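Local atomic coordinates of putative hexose oxidase (PDB entry 5AWV), a protein that probably oxidises a sugar carried by glycopeptide antibiotics such as teicoplanin, using a covalently bound FAD. Residues R269-Y278 / H329-V337; W292-V301 / I393-G402. One frame throughout, in Å; residues are numbered along the deposited sequence.

Interaction 1 (R269-Y278 / H329-V337)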
loop_
_atom_site.group_PDB
_atom_site.type_symbol
_atom_site.label_atom_id
_atom_site.label_comp_id
_atom_site.label_asym_id
_atom_site.label_seq_id
_atom_site.Cartn_x
_atom_site.Cartn_y
_atom_site.Cartn_z
ATOM N N ARG A 269 -30.017 -4.581 -12.622
ATOM C CA ARG A 269 -29.552 -4.368 -13.977
ATOM C C ARG A 269 -28.152 -3.691 -14.064
ATOM O O ARG A 269 -27.289 -4.098 -14.855
ATOM C CB ARG A 269 -30.594 -3.564 -14.766
ATOM C CG ARG A 269 -30.252 -3.379 -16.211
ATOM C CD ARG A 269 -30.268 -4.700 -16.966
ATOM N NE ARG A 269 -29.831 -4.467 -18.327
ATOM C CZ ARG A 269 -30.586 -3.895 -19.262
ATOM N NH1 ARG A 269 -31.834 -3.450 -19.013
ATOM N NH2 ARG A 269 -30.094 -3.751 -20.481
ATOM N N LEU A 270 -27.949 -2.670 -13.300
ATOM C CA LEU A 270 -26.670 -1.963 -13.225
ATOM C C LEU A 270 -25.467 -2.919 -12.879
ATOM O O LEU A 270 -24.463 -2.930 -13.562
ATOM C CB LEU A 270 -26.743 -0.835 -12.175
ATOM C CG LEU A 270 -25.433 -0.080 -11.860
ATOM C CD1 LEU A 270 -24.884 0.631 -13.066
ATOM C CD2 LEU A 270 -25.669 0.942 -10.809
ATOM N N LEU A 271 -25.597 -3.631 -11.783
ATOM C CA LEU A 271 -24.536 -4.574 -11.351
ATOM C C LEU A 271 -24.323 -5.693 -12.331
ATOM O O LEU A 271 -23.155 -6.034 -12.562
ATOM C CB LEU A 271 -24.744 -5.077 -9.935
ATOM C CG LEU A 271 -24.222 -4.139 -8.868
ATOM C CD1 LEU A 271 -24.991 -2.824 -8.793
ATOM C CD2 LEU A 271 -24.236 -4.889 -7.555
ATOM N N ARG A 272 -25.389 -6.163 -13.048
ATOM C CA ARG A 272 -25.193 -7.131 -14.096
ATOM C C ARG A 272 -24.483 -6.554 -15.279
ATOM O O ARG A 272 -23.589 -7.176 -15.817
ATOM C CB ARG A 272 -26.472 -7.867 -14.560
ATOM C CG ARG A 272 -27.164 -8.593 -13.414
ATOM C CD ARG A 272 -28.428 -9.247 -13.873
ATOM N NE ARG A 272 -29.229 -9.668 -12.696
ATOM C CZ ARG A 272 -30.137 -10.637 -12.725
ATOM N NH1 ARG A 272 -30.355 -11.352 -13.878
ATOM N NH2 ARG A 272 -30.830 -10.910 -11.588
ATOM N N ASN A 273 -24.925 -5.399 -15.733
ATOM C CA ASN A 273 -24.289 -4.692 -16.853
ATOM C C ASN A 273 -22.741 -4.547 -16.629
ATOM O O ASN A 273 -21.936 -4.819 -17.492
ATOM C CB ASN A 273 -24.841 -3.267 -16.952
ATOM C CG ASN A 273 -26.214 -3.155 -17.603
ATOM O OD1 ASN A 273 -26.804 -2.082 -17.599
ATOM N ND2 ASN A 273 -26.733 -4.229 -18.089
ATOM N N HIS A 274 -22.429 -3.967 -15.495
ATOM C CA HIS A 274 -21.084 -3.648 -15.082
ATOM C C HIS A 274 -20.240 -4.896 -14.988
ATOM O O HIS A 274 -19.193 -4.946 -15.558
ATOM C CB HIS A 274 -21.111 -2.919 -13.747
ATOM C CG HIS A 274 -19.754 -2.698 -13.141
ATOM N ND1 HIS A 274 -19.191 -3.586 -12.235
ATOM C CD2 HIS A 274 -18.837 -1.717 -13.328
ATOM C CE1 HIS A 274 -17.988 -3.170 -11.891
ATOM N NE2 HIS A 274 -17.764 -2.028 -12.506
ATOM N N GLY A 275 -20.728 -5.900 -14.284
ATOM C CA GLY A 275 -19.988 -7.143 -14.104
ATOM C C GLY A 275 -19.742 -7.889 -15.367
ATOM O O GLY A 275 -18.627 -8.388 -15.586
ATOM N N GLU A 276 -20.786 -8.010 -16.216
ATOM C CA GLU A 276 -20.651 -8.647 -17.512
ATOM C C GLU A 276 -19.703 -7.933 -18.454
ATOM O O GLU A 276 -18.975 -8.575 -19.201
ATOM C CB GLU A 276 -22.039 -8.893 -18.180
ATOM C CG GLU A 276 -22.754 -10.010 -17.374
ATOM C CD GLU A 276 -24.234 -10.230 -17.666
ATOM O OE1 GLU A 276 -24.943 -10.946 -16.872
ATOM O OE2 GLU A 276 -24.690 -9.680 -18.669
ATOM N N TRP A 277 -19.724 -6.597 -18.429
ATOM C CA TRP A 277 -18.784 -5.832 -19.222
ATOM C C TRP A 277 -17.301 -6.218 -18.801
ATOM O O TRP A 277 -16.472 -6.528 -19.650
ATOM C CB TRP A 277 -19.012 -4.310 -19.067
ATOM C CG TRP A 277 -18.198 -3.579 -20.022
ATOM C CD1 TRP A 277 -18.510 -3.207 -21.305
ATOM C CD2 TRP A 277 -16.826 -3.190 -19.807
ATOM N NE1 TRP A 277 -17.416 -2.590 -21.874
ATOM C CE2 TRP A 277 -16.387 -2.549 -20.961
ATOM C CE3 TRP A 277 -15.963 -3.245 -18.678
ATOM C CZ2 TRP A 277 -15.081 -2.044 -21.087
ATOM C CZ3 TRP A 277 -14.675 -2.718 -18.822
ATOM C CH2 TRP A 277 -14.251 -2.130 -19.981
ATOM N N TYR A 278 -17.019 -6.193 -17.522
ATOM C CA TYR A 278 -15.701 -6.631 -16.993
ATOM C C TYR A 278 -15.384 -8.093 -17.346
ATOM O O TYR A 278 -14.234 -8.359 -17.664
ATOM C CB TYR A 278 -15.468 -6.310 -15.488
ATOM C CG TYR A 278 -14.935 -4.923 -15.261
ATOM C CD1 TYR A 278 -13.578 -4.672 -15.372
ATOM C CD2 TYR A 278 -15.771 -3.841 -15.068
ATOM C CE1 TYR A 278 -13.018 -3.429 -15.203
ATOM C CE2 TYR A 278 -15.236 -2.558 -14.924
ATOM C CZ TYR A 278 -13.822 -2.344 -14.965
ATOM O OH TYR A 278 -13.273 -1.068 -14.821
ATOM N N HIS A 329 -17.824 1.932 -22.763
ATOM C CA HIS A 329 -17.937 1.445 -21.407
ATOM C C HIS A 329 -19.127 2.051 -20.640
ATOM O O HIS A 329 -19.895 1.348 -19.948
ATOM C CB HIS A 329 -16.592 1.787 -20.648
ATOM C CG HIS A 329 -16.575 1.381 -19.217
ATOM N ND1 HIS A 329 -16.512 0.071 -18.812
ATOM C CD2 HIS A 329 -16.631 2.117 -18.092
ATOM C CE1 HIS A 329 -16.526 0.021 -17.496
ATOM N NE2 HIS A 329 -16.578 1.257 -17.037
ATOM N N ILE A 330 -19.287 3.364 -20.742
ATOM C CA ILE A 330 -20.340 3.990 -19.995
ATOM C C ILE A 330 -21.699 3.476 -20.478
ATOM O O ILE A 330 -22.600 3.123 -19.668
ATOM C CB ILE A 330 -20.314 5.527 -20.195
ATOM C CG1 ILE A 330 -19.177 6.162 -19.461
ATOM C CG2 ILE A 330 -21.638 6.159 -19.729
ATOM C CD1 ILE A 330 -18.897 7.543 -19.989
ATOM N N GLU A 331 -21.889 3.407 -21.793
ATOM C CA GLU A 331 -23.218 2.943 -22.285
ATOM C C GLU A 331 -23.527 1.514 -21.925
ATOM O O GLU A 331 -24.681 1.214 -21.635
ATOM C CB GLU A 331 -23.335 3.054 -23.785
ATOM C CG GLU A 331 -23.552 4.461 -24.220
ATOM C CD GLU A 331 -24.900 4.989 -23.737
ATOM O OE1 GLU A 331 -25.954 4.401 -24.060
ATOM O OE2 GLU A 331 -24.851 5.955 -23.002
ATOM N N ALA A 332 -22.522 0.629 -21.927
ATOM C CA ALA A 332 -22.714 -0.722 -21.482
ATOM C C ALA A 332 -23.177 -0.709 -20.055
ATOM O O ALA A 332 -24.035 -1.494 -19.682
ATOM C CB ALA A 332 -21.415 -1.547 -21.622
ATOM N N VAL A 333 -22.555 0.109 -19.222
ATOM C CA VAL A 333 -22.845 0.044 -17.806
ATOM C C VAL A 333 -24.265 0.593 -17.487
ATOM O O VAL A 333 -24.950 0.052 -16.602
ATOM C CB VAL A 333 -21.784 0.760 -16.924
ATOM C CG1 VAL A 333 -22.215 0.866 -15.455
ATOM C CG2 VAL A 333 -20.467 -0.051 -16.886
ATOM N N ILE A 334 -24.624 1.705 -18.125
ATOM C CA ILE A 334 -25.887 2.414 -17.788
ATOM C C ILE A 334 -27.093 1.974 -18.643
ATOM O O ILE A 334 -28.162 2.448 -18.412
ATOM C CB ILE A 334 -25.760 3.930 -17.857
ATOM C CG1 ILE A 334 -25.614 4.441 -19.285
ATOM C CG2 ILE A 334 -24.652 4.438 -16.934
ATOM C CD1 ILE A 334 -25.604 5.948 -19.356
ATOM N N ASP A 335 -26.938 0.988 -19.480
ATOM C CA ASP A 335 -28.033 0.506 -20.343
ATOM C C ASP A 335 -29.212 0.000 -19.483
ATOM O O ASP A 335 -29.073 -0.926 -18.682
ATOM C CB ASP A 335 -27.526 -0.664 -21.168
ATOM C CG ASP A 335 -28.528 -1.167 -22.114
ATOM O OD1 ASP A 335 -29.091 -0.360 -22.888
ATOM O OD2 ASP A 335 -28.704 -2.378 -22.117
ATOM N N GLY A 336 -30.386 0.629 -19.639
ATOM C CA GLY A 336 -31.581 0.297 -18.835
ATOM C C GLY A 336 -31.564 0.718 -17.391
ATOM O O GLY A 336 -32.281 0.113 -16.586
ATOM N N VAL A 337 -30.730 1.692 -17.044
ATOM C CA VAL A 337 -30.537 2.148 -15.663
ATOM C C VAL A 337 -30.916 3.643 -15.615
ATOM O O VAL A 337 -30.084 4.515 -15.821
ATOM C CB VAL A 337 -29.070 1.963 -15.145
ATOM C CG1 VAL A 337 -28.863 2.466 -13.727
ATOM C CG2 VAL A 337 -28.650 0.491 -15.196
#
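Two helices on one face of a seven-stranded antiparallel sheet, 264-280 and 322-334, meet here through R269, L270, H274 and W277 on one side and H329, A332, V333 and the residues D335-V337 that follow the helix on the other. They run roughly antiparallel, the axes of the two short segments 7.9 Å apart at 139°. At the buried end W277 faces H329. With CG anti to the backbone N, the imidazole of H329 stands edge-on over the indole in a T-shaped pair, ring planes 73° apart, and ND1 comes within 3.3 Å of W277 CZ3. A332 CB approaches the pyrrole part of the same indole, 3.4 Å from W277 CD1. Y278 completes an aromatic cluster by taking W277 CZ3 over the centre of its own ring. H329 NE2 and the Y278 hydroxyl are both hydrogen-bonded to S293 OG, which tethers the ends of both side chains to the sheet. In the middle the contact is aliphatic: L270 CD1 lies 3.6 Å from V333 CG1, while V333 CG2 meets the edge of the H274 ring. L270 CB then packs on V337 CG2, 3.8 Å away. At the outer end the chain of R269, bent at chi2 (66°), carries its guanidinium to D335. NH2 makes a salt bridge to D335 OD2, modelled unusually short at 2.5 Å, and D335 O sits over the centre of the guanidinium face. R269 also touches a bound 8-methylnonanoic acid. Both charged residues bind N-acetylglucosamine in structures of this protein, though the D335 ligand is not bound to this chain here. I334-V337 form a type II beta turn, with G336 at positive phi; paired helices backing an antiparallel sheet typify the substrate domain of oxygen-dependent FAD-linked oxidoreductases.

Interaction 2 (W292-V301 / I393-G402). With T55 (8-methylnonanoic acid), chain Z.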
loop_
_atom_site.group_PDB
_atom_site.type_symbol
_atom_site.label_atom_id
_atom_site.label_comp_id
_atom_site.label_asym_id
_atom_site.label_seq_id
_atom_site.Cartn_x
_atom_site.Cartn_y
_atom_site.Cartn_z
ATOM N N TRP A 292 -9.839 2.066 -16.845
ATOM C CA TRP A 292 -10.139 1.642 -15.512
ATOM C C TRP A 292 -11.305 2.422 -14.944
ATOM O O TRP A 292 -11.513 3.590 -15.227
ATOM C CB TRP A 292 -8.907 1.913 -14.611
ATOM C CG TRP A 292 -9.141 1.543 -13.154
ATOM C CD1 TRP A 292 -9.001 0.312 -12.549
ATOM C CD2 TRP A 292 -9.482 2.452 -12.120
ATOM N NE1 TRP A 292 -9.286 0.395 -11.229
ATOM C CE2 TRP A 292 -9.566 1.701 -10.914
ATOM C CE3 TRP A 292 -9.730 3.820 -12.087
ATOM C CZ2 TRP A 292 -9.961 2.275 -9.706
ATOM C CZ3 TRP A 292 -10.152 4.398 -10.877
ATOM C CH2 TRP A 292 -10.209 3.637 -9.695
ATOM N N SER A 293 -12.068 1.740 -14.132
ATOM C CA SER A 293 -13.179 2.365 -13.426
ATOM C C SER A 293 -13.414 1.706 -12.128
ATOM O O SER A 293 -12.961 0.582 -11.880
ATOM C CB SER A 293 -14.447 2.304 -14.304
ATOM O OG SER A 293 -14.893 0.970 -14.449
ATOM N N GLN A 294 -14.102 2.413 -11.260
ATOM C CA GLN A 294 -14.648 1.729 -10.124
ATOM C C GLN A 294 -16.046 2.129 -9.753
ATOM O O GLN A 294 -16.331 3.314 -9.710
ATOM C CB GLN A 294 -13.721 1.848 -8.898
ATOM C CG GLN A 294 -13.519 3.145 -8.273
ATOM C CD GLN A 294 -12.654 3.018 -6.973
ATOM O OE1 GLN A 294 -11.887 2.109 -6.795
ATOM N NE2 GLN A 294 -12.809 3.950 -6.091
ATOM N N LEU A 295 -16.861 1.140 -9.492
ATOM C CA LEU A 295 -18.247 1.342 -9.154
ATOM C C LEU A 295 -18.392 1.427 -7.673
ATOM O O LEU A 295 -18.202 0.479 -6.980
ATOM C CB LEU A 295 -19.131 0.289 -9.830
ATOM C CG LEU A 295 -20.664 0.364 -9.546
ATOM C CD1 LEU A 295 -21.287 1.702 -9.986
ATOM C CD2 LEU A 295 -21.402 -0.783 -10.146
ATOM N N MET A 296 -18.750 2.608 -7.182
ATOM C CA MET A 296 -18.778 2.874 -5.773
ATOM C C MET A 296 -20.250 2.972 -5.359
ATOM O O MET A 296 -20.934 3.877 -5.810
ATOM C CB MET A 296 -18.042 4.123 -5.484
ATOM C CG MET A 296 -16.530 4.090 -5.922
ATOM S SD MET A 296 -15.817 5.740 -6.098
ATOM C CE MET A 296 -15.507 5.986 -4.380
ATOM N N ILE A 297 -20.703 1.997 -4.590
ATOM C CA ILE A 297 -22.084 1.837 -4.228
ATOM C C ILE A 297 -22.116 2.201 -2.746
ATOM O O ILE A 297 -22.065 1.339 -1.871
ATOM C CB ILE A 297 -22.615 0.448 -4.483
ATOM C CG1 ILE A 297 -22.318 -0.034 -5.898
ATOM C CG2 ILE A 297 -24.117 0.388 -4.213
ATOM C CD1 ILE A 297 -22.502 -1.506 -6.048
ATOM N N GLY A 298 -22.245 3.500 -2.496
ATOM C CA GLY A 298 -22.152 4.062 -1.169
ATOM C C GLY A 298 -23.347 4.943 -0.832
ATOM O O GLY A 298 -24.076 5.368 -1.729
ATOM N N ASN A 299 -23.576 5.153 0.472
ATOM C CA ASN A 299 -24.471 6.269 0.885
ATOM C C ASN A 299 -23.756 7.619 0.748
ATOM O O ASN A 299 -22.492 7.726 0.695
ATOM C CB ASN A 299 -25.122 6.062 2.278
ATOM C CG ASN A 299 -24.101 6.101 3.413
ATOM O OD1 ASN A 299 -23.045 5.493 3.323
ATOM N ND2 ASN A 299 -24.377 6.866 4.440
ATOM N N GLU A 300 -24.584 8.655 0.629
ATOM C CA GLU A 300 -24.112 10.067 0.488
ATOM C C GLU A 300 -23.783 10.637 1.862
ATOM O O GLU A 300 -24.608 10.577 2.763
ATOM C CB GLU A 300 -25.191 10.988 -0.092
ATOM C CG GLU A 300 -26.116 10.393 -1.143
ATOM C CD GLU A 300 -25.725 10.790 -2.547
ATOM O OE1 GLU A 300 -25.670 12.020 -2.821
ATOM O OE2 GLU A 300 -25.499 9.865 -3.366
ATOM N N VAL A 301 -22.589 11.189 2.008
ATOM C CA VAL A 301 -22.137 11.788 3.230
ATOM C C VAL A 301 -21.704 13.251 2.940
ATOM O O VAL A 301 -20.670 13.476 2.277
ATOM C CB VAL A 301 -20.962 10.988 3.852
ATOM C CG1 VAL A 301 -20.505 11.614 5.173
ATOM C CG2 VAL A 301 -21.348 9.518 4.053
ATOM N N ILE A 393 -25.869 3.775 10.174
ATOM C CA ILE A 393 -24.553 3.572 9.573
ATOM C C ILE A 393 -24.113 4.855 8.980
ATOM O O ILE A 393 -24.792 5.376 8.084
ATOM C CB ILE A 393 -24.589 2.486 8.486
ATOM C CG1 ILE A 393 -25.218 1.236 9.054
ATOM C CG2 ILE A 393 -23.176 2.313 7.881
ATOM C CD1 ILE A 393 -24.483 0.739 10.316
ATOM N N ASP A 394 -23.014 5.416 9.493
ATOM C CA ASP A 394 -22.462 6.641 8.980
ATOM C C ASP A 394 -22.023 6.577 7.519
ATOM O O ASP A 394 -22.358 7.459 6.716
ATOM C CB ASP A 394 -21.258 7.115 9.820
ATOM C CG ASP A 394 -21.632 7.538 11.263
ATOM O OD1 ASP A 394 -22.827 7.657 11.555
ATOM O OD2 ASP A 394 -20.711 7.710 12.093
ATOM N N TYR A 395 -21.201 5.575 7.181
ATOM C CA TYR A 395 -20.834 5.304 5.768
ATOM C C TYR A 395 -20.736 3.846 5.596
ATOM O O TYR A 395 -20.206 3.167 6.467
ATOM C CB TYR A 395 -19.485 5.913 5.382
ATOM C CG TYR A 395 -19.072 5.595 3.941
ATOM C CD1 TYR A 395 -19.740 6.178 2.866
ATOM C CD2 TYR A 395 -17.976 4.758 3.656
ATOM C CE1 TYR A 395 -19.406 5.897 1.546
ATOM C CE2 TYR A 395 -17.590 4.493 2.344
ATOM C CZ TYR A 395 -18.308 5.021 1.297
ATOM O OH TYR A 395 -17.937 4.778 0.014
ATOM N N GLY A 396 -21.387 3.352 4.544
ATOM C CA GLY A 396 -21.317 1.987 4.184
ATOM C C GLY A 396 -21.297 1.939 2.674
ATOM O O GLY A 396 -22.006 2.741 1.998
ATOM N N ALA A 397 -20.475 1.026 2.112
ATOM C CA ALA A 397 -20.352 0.953 0.665
ATOM C C ALA A 397 -19.844 -0.408 0.172
ATOM O O ALA A 397 -19.186 -1.188 0.947
ATOM C CB ALA A 397 -19.485 2.084 0.152
ATOM N N VAL A 398 -20.196 -0.720 -1.077
ATOM C CA VAL A 398 -19.539 -1.789 -1.859
ATOM C C VAL A 398 -18.863 -1.129 -3.035
ATOM O O VAL A 398 -19.535 -0.402 -3.814
ATOM C CB VAL A 398 -20.535 -2.812 -2.359
ATOM C CG1 VAL A 398 -19.829 -3.876 -3.236
ATOM C CG2 VAL A 398 -21.212 -3.434 -1.164
ATOM N N TRP A 399 -17.551 -1.319 -3.174
ATOM C CA TRP A 399 -16.790 -0.814 -4.316
ATOM C C TRP A 399 -16.338 -2.006 -5.185
ATOM O O TRP A 399 -15.821 -2.998 -4.635
ATOM C CB TRP A 399 -15.527 -0.049 -3.881
ATOM C CG TRP A 399 -15.757 1.197 -3.147
ATOM C CD1 TRP A 399 -16.951 1.683 -2.679
ATOM C CD2 TRP A 399 -14.757 2.146 -2.759
ATOM N NE1 TRP A 399 -16.749 2.860 -2.037
ATOM C CE2 TRP A 399 -15.409 3.176 -2.076
ATOM C CE3 TRP A 399 -13.375 2.231 -2.963
ATOM C CZ2 TRP A 399 -14.718 4.281 -1.555
ATOM C CZ3 TRP A 399 -12.682 3.338 -2.468
ATOM C CH2 TRP A 399 -13.351 4.331 -1.749
ATOM N N LEU A 400 -16.554 -1.900 -6.488
ATOM C CA LEU A 400 -16.211 -2.929 -7.437
ATOM C C LEU A 400 -15.127 -2.278 -8.302
ATOM O O LEU A 400 -15.385 -1.314 -9.039
ATOM C CB LEU A 400 -17.414 -3.328 -8.232
ATOM C CG LEU A 400 -18.517 -4.065 -7.418
ATOM C CD1 LEU A 400 -19.893 -3.649 -7.862
ATOM C CD2 LEU A 400 -18.355 -5.557 -7.570
ATOM N N ILE A 401 -13.872 -2.700 -8.102
ATOM C CA ILE A 401 -12.695 -1.991 -8.614
ATOM C C ILE A 401 -12.153 -2.759 -9.785
ATOM O O ILE A 401 -11.873 -3.973 -9.627
ATOM C CB ILE A 401 -11.633 -1.927 -7.476
ATOM C CG1 ILE A 401 -12.223 -1.302 -6.167
ATOM C CG2 ILE A 401 -10.415 -1.147 -7.858
ATOM C CD1 ILE A 401 -11.297 -1.564 -4.957
ATOM N N GLY A 402 -12.048 -2.089 -10.927
ATOM C CA GLY A 402 -11.489 -2.660 -12.173
ATOM C C GLY A 402 -10.109 -3.279 -11.959
ATOM O O GLY A 402 -9.291 -2.673 -11.335
HETATM C CAD T55 Z . -18.386 7.539 8.301
HETATM C CAE T55 Z . -17.257 8.537 8.341
HETATM C CAG T55 Z . -16.480 8.520 7.025
HETATM C CAH T55 Z . -15.745 7.184 6.869
HETATM C CAI T55 Z . -15.138 7.048 5.478
HETATM C CAJ T55 Z . -14.388 5.720 5.342
HETATM C CAK T55 Z . -13.437 5.837 4.174
HETATM C CAL T55 Z . -12.478 4.638 4.080
HETATM C CAF T55 Z . -17.853 9.906 8.589
HETATM C C T55 Z . -11.657 4.789 2.791
HETATM O O T55 Z . -11.766 5.779 2.033
HETATM O O HOH W 1 -15.240 -1.182 -11.841
#
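M296 and W399 sit opposite each other as a non-hydrogen-bonded pair of antiparallel strands in the middle of the sheet. M296 CB starts over the pyrrole face, 3.9 Å from W399 CD1, and CG continues over the same face. SD stands above the six-membered ring at a distance and takes a weak hydrogen bond from Q294 NE2. The bend at chi3 (81°) brings CE down onto the face, a CH-pi contact 3.8 Å from the centroid of the six-membered ring and 3.4 Å from W399 CZ2. The indole is held in turn by W399 NE1, bonded in its ring plane to Y395 OH at 3.0 Å. L295, I297 and L400 pack on the other face against helix 264-280; L295 N bonds L400 O (2.9 Å), with a return bond. Past the strand pairing, the N299 amide takes over: OD1 accepts from G396 N (3.0 Å) and ND2 gives a nearly straight bond to D394 O (3.1 Å). Y395 CB lies 3.5 Å from the methyl CAD of 8-methylnonanoic acid. Backbone bonds hold the strands, leaving Q294, M296 and W399 to offer the bound peptide a mixed, largely apolar surface, W399 also meeting a sugar, while the acyl chain packs apolarly.

In the fold
Interaction 2 lies in the core of the seven-stranded sheet, on its neighbouring strands 291-298 and 395-402, about 17 Å from the chain centre. Interaction 1, at about 26 Å, covers that sheet with helices and is only partly buried, its turn reaching solvent. Their centres are 16 Å apart and they touch: H274 CE1 packs on L400 CB, and Y278 CE1 on G402 CA. The segments follow one another as 269-278, 292-301, 329-337 and 393-402, so the two contacts alternate along the chain. Regular backbone pairing dominates inside the sheet, whereas side-chain packing, ending in a charged pair, joins the helices.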